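Local coordinates for insecticidal crystal protein Cry35Ab1 (Bacillus thuringiensis, PDB 4JP0), which acts with Cry34Ab1 as one half of a binary insecticidal toxin active on western corn rootworm, whose larval midgut epithelium is probably the primary target, at residues S80-Q92 with P262-Q274. Sequence-based numbering, arbitrary orientation.
Sequences STYSSTNSIQKWQ and PEVGGGTDEIKTQ
Gly-266 packs against the backbone of Ser-83, their CA atoms 4.2 Å apart, and its carbonyl O takes two hydrogen bonds from one residue. Ser-84 N donates to Gly-266 O at 2.9 Å, tilted 33° from the carbonyl plane, while Ser-84 OG donates to the same oxygen at 2.5 Å, a length too short to be taken as exact. The serine hydroxyl can do this because chi1 of 68° turns OG over its own backbone, toward Gly-266 O. Gly-266 CA lies 3.5 Å from Tyr-82 O, a close backbone approach. Gly-267 O lies at the edge of the Tyr-82 ring, 3.7 Å from Tyr-82 CE2. Next along, Asp-269 N makes a weak bond to Ser-84 OG, so the hydroxyl serves both as donor and as acceptor. Glu-270 buries the most surface of its segment. Its OE1 accepts a hydrogen bond from Tyr-82 OH, near the ring plane, with ring and carboxylate turned 53° apart; the modelled 2.4 Å is doubtful as an exact length. A water also donates to the phenol oxygen. Glu-270 OE2 rests 3.4 Å from Lys-90 CG, touching the aliphatic chain, and a second water lies between Glu-270 OE2 and Asn-86 O and may bridge them. Lys-90 NZ stays 4.9 Å from Glu-270 OE2, a separation that may still favour the buried carboxylate electrostatically, and also makes a long, weak ion pair with Asp-105. Ile-58 touches both Tyr-82 and Glu-270. The contact is thus an interdomain interface: a type I turn from Ser-83 to Asn-86 of the ricin-type beta-trefoil, with Tyr-82 and Lys-90 beside it, meets the glycine loop and 3-10 turn leading into helix 272-279 of the P42 toxin region.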
loop_
_atom_site.group_PDB
_atom_site.type_symbol
_atom_site.label_atom_id
_atom_site.label_comp_id
_atom_site.label_asym_id
_atom_site.label_seq_id
_atom_site.Cartn_x
_atom_site.Cartn_y
_atom_site.Cartn_z
ATOM N N SER A 80 -9.951 -20.710 6.711
ATOM C CA SER A 80 -10.753 -19.689 7.378
ATOM C C SER A 80 -10.539 -18.342 6.707
ATOM O O SER A 80 -9.569 -18.138 5.972
ATOM C CB SER A 80 -10.350 -19.536 8.857
ATOM O OG SER A 80 -10.433 -20.744 9.586
ATOM N N THR A 81 -11.433 -17.411 6.977
ATOM C CA THR A 81 -11.267 -16.073 6.429
ATOM C C THR A 81 -9.892 -15.469 6.785
ATOM O O THR A 81 -9.498 -15.425 7.956
ATOM C CB THR A 81 -12.381 -15.177 6.984
ATOM O OG1 THR A 81 -13.648 -15.721 6.598
ATOM C CG2 THR A 81 -12.335 -13.785 6.348
ATOM N N TYR A 82 -9.197 -14.939 5.781
ATOM C CA TYR A 82 -7.907 -14.360 6.011
ATOM C C TYR A 82 -8.013 -13.253 7.017
ATOM O O TYR A 82 -8.942 -12.442 6.973
ATOM C CB TYR A 82 -7.315 -13.781 4.713
ATOM C CG TYR A 82 -6.050 -13.006 4.961
ATOM C CD1 TYR A 82 -4.920 -13.632 5.517
ATOM C CD2 TYR A 82 -5.972 -11.649 4.666
ATOM C CE1 TYR A 82 -3.741 -12.935 5.757
ATOM C CE2 TYR A 82 -4.800 -10.943 4.902
ATOM C CZ TYR A 82 -3.694 -11.589 5.453
ATOM O OH TYR A 82 -2.534 -10.891 5.665
ATOM N N SER A 83 -7.081 -13.242 7.954
ATOM C CA SER A 83 -6.979 -12.127 8.887
ATOM C C SER A 83 -5.514 -11.692 8.966
ATOM O O SER A 83 -4.660 -12.530 9.320
ATOM C CB SER A 83 -7.441 -12.546 10.272
ATOM O OG SER A 83 -6.981 -11.569 11.206
ATOM N N SER A 84 -5.221 -10.407 8.674
ATOM C CA SER A 84 -3.829 -9.971 8.661
ATOM C C SER A 84 -3.258 -9.832 10.070
ATOM O O SER A 84 -2.089 -9.546 10.237
ATOM C CB SER A 84 -3.605 -8.691 7.825
ATOM O OG SER A 84 -4.209 -7.558 8.436
ATOM N N THR A 85 -4.080 -10.081 11.082
ATOM C CA THR A 85 -3.594 -10.024 12.436
ATOM C C THR A 85 -3.578 -11.391 13.088
ATOM O O THR A 85 -3.321 -11.493 14.289
ATOM C CB THR A 85 -4.411 -9.008 13.268
ATOM O OG1 THR A 85 -5.819 -9.219 13.070
ATOM C CG2 THR A 85 -4.187 -7.597 12.721
ATOM N N ASN A 86 -3.837 -12.439 12.305
ATOM C CA ASN A 86 -3.856 -13.797 12.831
ATOM C C ASN A 86 -2.613 -14.600 12.448
ATOM O O ASN A 86 -2.505 -15.088 11.311
ATOM C CB ASN A 86 -5.089 -14.553 12.339
ATOM C CG ASN A 86 -5.401 -15.739 13.204
ATOM O OD1 ASN A 86 -4.580 -16.127 14.031
ATOM N ND2 ASN A 86 -6.608 -16.292 13.064
ATOM N N SER A 87 -1.707 -14.767 13.414
ATOM C CA SER A 87 -0.408 -15.408 13.163
ATOM C C SER A 87 -0.524 -16.859 12.698
ATOM O O SER A 87 0.342 -17.360 11.970
ATOM C CB SER A 87 0.499 -15.315 14.397
ATOM O OG SER A 87 0.248 -16.362 15.327
ATOM N N ILE A 88 -1.615 -17.510 13.088
ATOM C CA ILE A 88 -1.808 -18.918 12.749
ATOM C C ILE A 88 -2.146 -19.144 11.311
ATOM O O ILE A 88 -2.512 -20.262 10.957
ATOM C CB ILE A 88 -2.964 -19.497 13.547
ATOM C CG1 ILE A 88 -4.266 -18.781 13.121
ATOM C CG2 ILE A 88 -2.687 -19.424 15.048
ATOM C CD1 ILE A 88 -5.592 -19.553 13.467
ATOM N N GLN A 89 -2.140 -18.101 10.486
ATOM C CA GLN A 89 -2.351 -18.327 9.066
ATOM C C GLN A 89 -1.056 -18.115 8.283
ATOM O O GLN A 89 -1.059 -18.174 7.066
ATOM C CB GLN A 89 -3.439 -17.407 8.544
ATOM C CG GLN A 89 -4.804 -17.712 9.176
ATOM C CD GLN A 89 -5.852 -16.703 8.788
ATOM O OE1 GLN A 89 -5.531 -15.658 8.238
ATOM N NE2 GLN A 89 -7.096 -17.000 9.082
ATOM N N LYS A 90 0.044 -17.834 8.981
ATOM C CA LYS A 90 1.331 -17.579 8.281
ATOM C C LYS A 90 2.210 -18.830 8.150
ATOM O O LYS A 90 2.343 -19.615 9.096
ATOM C CB LYS A 90 2.130 -16.472 8.992
ATOM C CG LYS A 90 1.378 -15.127 9.104
ATOM C CD LYS A 90 2.336 -14.019 9.594
ATOM C CE LYS A 90 2.606 -14.190 11.063
ATOM N NZ LYS A 90 3.518 -13.107 11.688
ATOM N N TRP A 91 2.828 -19.016 6.998
ATOM C CA TRP A 91 3.629 -20.216 6.751
ATOM C C TRP A 91 5.015 -19.879 6.237
ATOM O O TRP A 91 5.223 -18.818 5.630
ATOM C CB TRP A 91 2.923 -21.107 5.691
ATOM C CG TRP A 91 1.536 -21.470 6.135
ATOM C CD1 TRP A 91 0.402 -20.753 5.949
ATOM C CD2 TRP A 91 1.175 -22.618 6.893
ATOM N NE1 TRP A 91 -0.659 -21.390 6.542
ATOM C CE2 TRP A 91 -0.208 -22.550 7.123
ATOM C CE3 TRP A 91 1.890 -23.714 7.394
ATOM C CZ2 TRP A 91 -0.904 -23.539 7.827
ATOM C CZ3 TRP A 91 1.202 -24.698 8.089
ATOM C CH2 TRP A 91 -0.169 -24.593 8.318
ATOM N N GLN A 92 5.955 -20.800 6.486
ATOM C CA GLN A 92 7.277 -20.776 5.886
ATOM C C GLN A 92 7.346 -22.014 5.034
ATOM O O GLN A 92 6.811 -23.046 5.434
ATOM C CB GLN A 92 8.390 -20.830 6.946
ATOM C CG GLN A 92 8.574 -19.531 7.679
ATOM C CD GLN A 92 9.628 -19.638 8.757
ATOM O OE1 GLN A 92 9.348 -19.361 9.918
ATOM N NE2 GLN A 92 10.848 -20.064 8.381
ATOM N N PRO A 262 -9.978 -3.789 9.985
ATOM C CA PRO A 262 -11.108 -3.287 9.195
ATOM C C PRO A 262 -12.430 -3.917 9.561
ATOM O O PRO A 262 -12.431 -5.055 10.016
ATOM C CB PRO A 262 -10.768 -3.692 7.752
ATOM C CG PRO A 262 -9.389 -4.317 7.784
ATOM C CD PRO A 262 -9.083 -4.664 9.206
ATOM N N GLU A 263 -13.524 -3.193 9.297
ATOM C CA GLU A 263 -14.896 -3.643 9.560
ATOM C C GLU A 263 -15.211 -4.916 8.774
ATOM O O GLU A 263 -15.955 -5.795 9.240
ATOM C CB GLU A 263 -15.909 -2.518 9.222
ATOM C CG GLU A 263 -15.634 -1.171 9.905
ATOM C CD GLU A 263 -16.664 -0.081 9.576
ATOM O OE1 GLU A 263 -17.869 -0.406 9.431
ATOM O OE2 GLU A 263 -16.277 1.119 9.463
ATOM N N VAL A 264 -14.637 -5.004 7.578
ATOM C CA VAL A 264 -14.768 -6.157 6.702
ATOM C C VAL A 264 -13.414 -6.290 5.983
ATOM O O VAL A 264 -12.814 -5.282 5.607
ATOM C CB VAL A 264 -15.885 -5.948 5.650
ATOM C CG1 VAL A 264 -15.661 -6.833 4.451
ATOM C CG2 VAL A 264 -17.268 -6.215 6.248
ATOM N N GLY A 265 -12.917 -7.507 5.805
ATOM C CA GLY A 265 -11.619 -7.669 5.156
ATOM C C GLY A 265 -10.509 -7.989 6.137
ATOM O O GLY A 265 -10.615 -7.677 7.325
ATOM N N GLY A 266 -9.463 -8.654 5.647
ATOM C CA GLY A 266 -8.315 -9.020 6.462
ATOM C C GLY A 266 -7.255 -7.942 6.642
ATOM O O GLY A 266 -6.506 -7.985 7.598
ATOM N N GLY A 267 -7.185 -6.974 5.734
ATOM C CA GLY A 267 -6.179 -5.913 5.850
ATOM C C GLY A 267 -4.775 -6.236 5.319
ATOM O O GLY A 267 -4.539 -7.300 4.765
ATOM N N THR A 268 -3.849 -5.292 5.481
ATOM C CA THR A 268 -2.513 -5.417 4.911
ATOM C C THR A 268 -1.408 -5.374 5.957
ATOM O O THR A 268 -0.242 -5.096 5.627
ATOM C CB THR A 268 -2.293 -4.269 3.902
ATOM O OG1 THR A 268 -2.812 -3.055 4.472
ATOM C CG2 THR A 268 -3.133 -4.478 2.641
ATOM N N ASP A 269 -1.737 -5.652 7.218
ATOM C CA ASP A 269 -0.744 -5.571 8.266
ATOM C C ASP A 269 0.485 -6.402 7.973
ATOM O O ASP A 269 1.545 -6.053 8.345
ATOM C CB ASP A 269 -1.268 -5.944 9.645
ATOM C CG ASP A 269 -0.342 -5.481 10.730
ATOM O OD1 ASP A 269 -0.195 -4.274 10.855
ATOM O OD2 ASP A 269 0.288 -6.289 11.396
ATOM N N GLU A 270 0.292 -7.516 7.303
ATOM C CA GLU A 270 1.392 -8.418 7.066
ATOM C C GLU A 270 2.269 -8.039 5.887
ATOM O O GLU A 270 3.226 -8.763 5.591
ATOM C CB GLU A 270 0.918 -9.879 6.956
ATOM C CG GLU A 270 0.523 -10.478 8.295
ATOM C CD GLU A 270 -0.368 -11.705 8.165
ATOM O OE1 GLU A 270 -0.903 -11.969 7.072
ATOM O OE2 GLU A 270 -0.576 -12.393 9.163
ATOM N N ILE A 271 1.941 -6.942 5.200
ATOM C CA ILE A 271 2.811 -6.473 4.135
ATOM C C ILE A 271 3.261 -5.038 4.407
ATOM O O ILE A 271 3.701 -4.317 3.498
ATOM C CB ILE A 271 2.162 -6.611 2.710
ATOM C CG1 ILE A 271 0.863 -5.802 2.618
ATOM C CG2 ILE A 271 1.901 -8.118 2.377
ATOM C CD1 ILE A 271 0.443 -5.475 1.180
ATOM N N LYS A 272 3.130 -4.606 5.641
ATOM C CA LYS A 272 3.524 -3.229 5.965
ATOM C C LYS A 272 4.954 -2.833 5.592
ATOM O O LYS A 272 5.204 -1.669 5.237
ATOM C CB LYS A 272 3.270 -2.881 7.449
ATOM C CG LYS A 272 4.131 -3.644 8.410
ATOM C CD LYS A 272 3.673 -3.406 9.862
ATOM C CE LYS A 272 3.750 -4.697 10.684
ATOM N NZ LYS A 272 3.976 -4.321 12.116
ATOM N N THR A 273 5.886 -3.766 5.662
ATOM C CA THR A 273 7.267 -3.467 5.277
ATOM C C THR A 273 7.331 -3.226 3.776
ATOM O O THR A 273 8.025 -2.325 3.302
ATOM C CB THR A 273 8.186 -4.637 5.651
ATOM O OG1 THR A 273 8.311 -4.692 7.075
ATOM C CG2 THR A 273 9.609 -4.409 5.165
ATOM N N GLN A 274 6.602 -4.039 3.031
ATOM C CA GLN A 274 6.530 -3.911 1.577
ATOM C C GLN A 274 5.925 -2.566 1.202
ATOM O O GLN A 274 6.395 -1.875 0.299
ATOM C CB GLN A 274 5.645 -5.016 1.020
ATOM C CG GLN A 274 5.331 -4.854 -0.490
ATOM C CD GLN A 274 4.342 -5.889 -0.966
ATOM O OE1 GLN A 274 4.211 -6.953 -0.350
ATOM N NE2 GLN A 274 3.674 -5.612 -2.086
HETATM O O HOH W 1 -1.350 -8.420 4.936
HETATM O O HOH W 2 -2.474 -14.008 8.943
#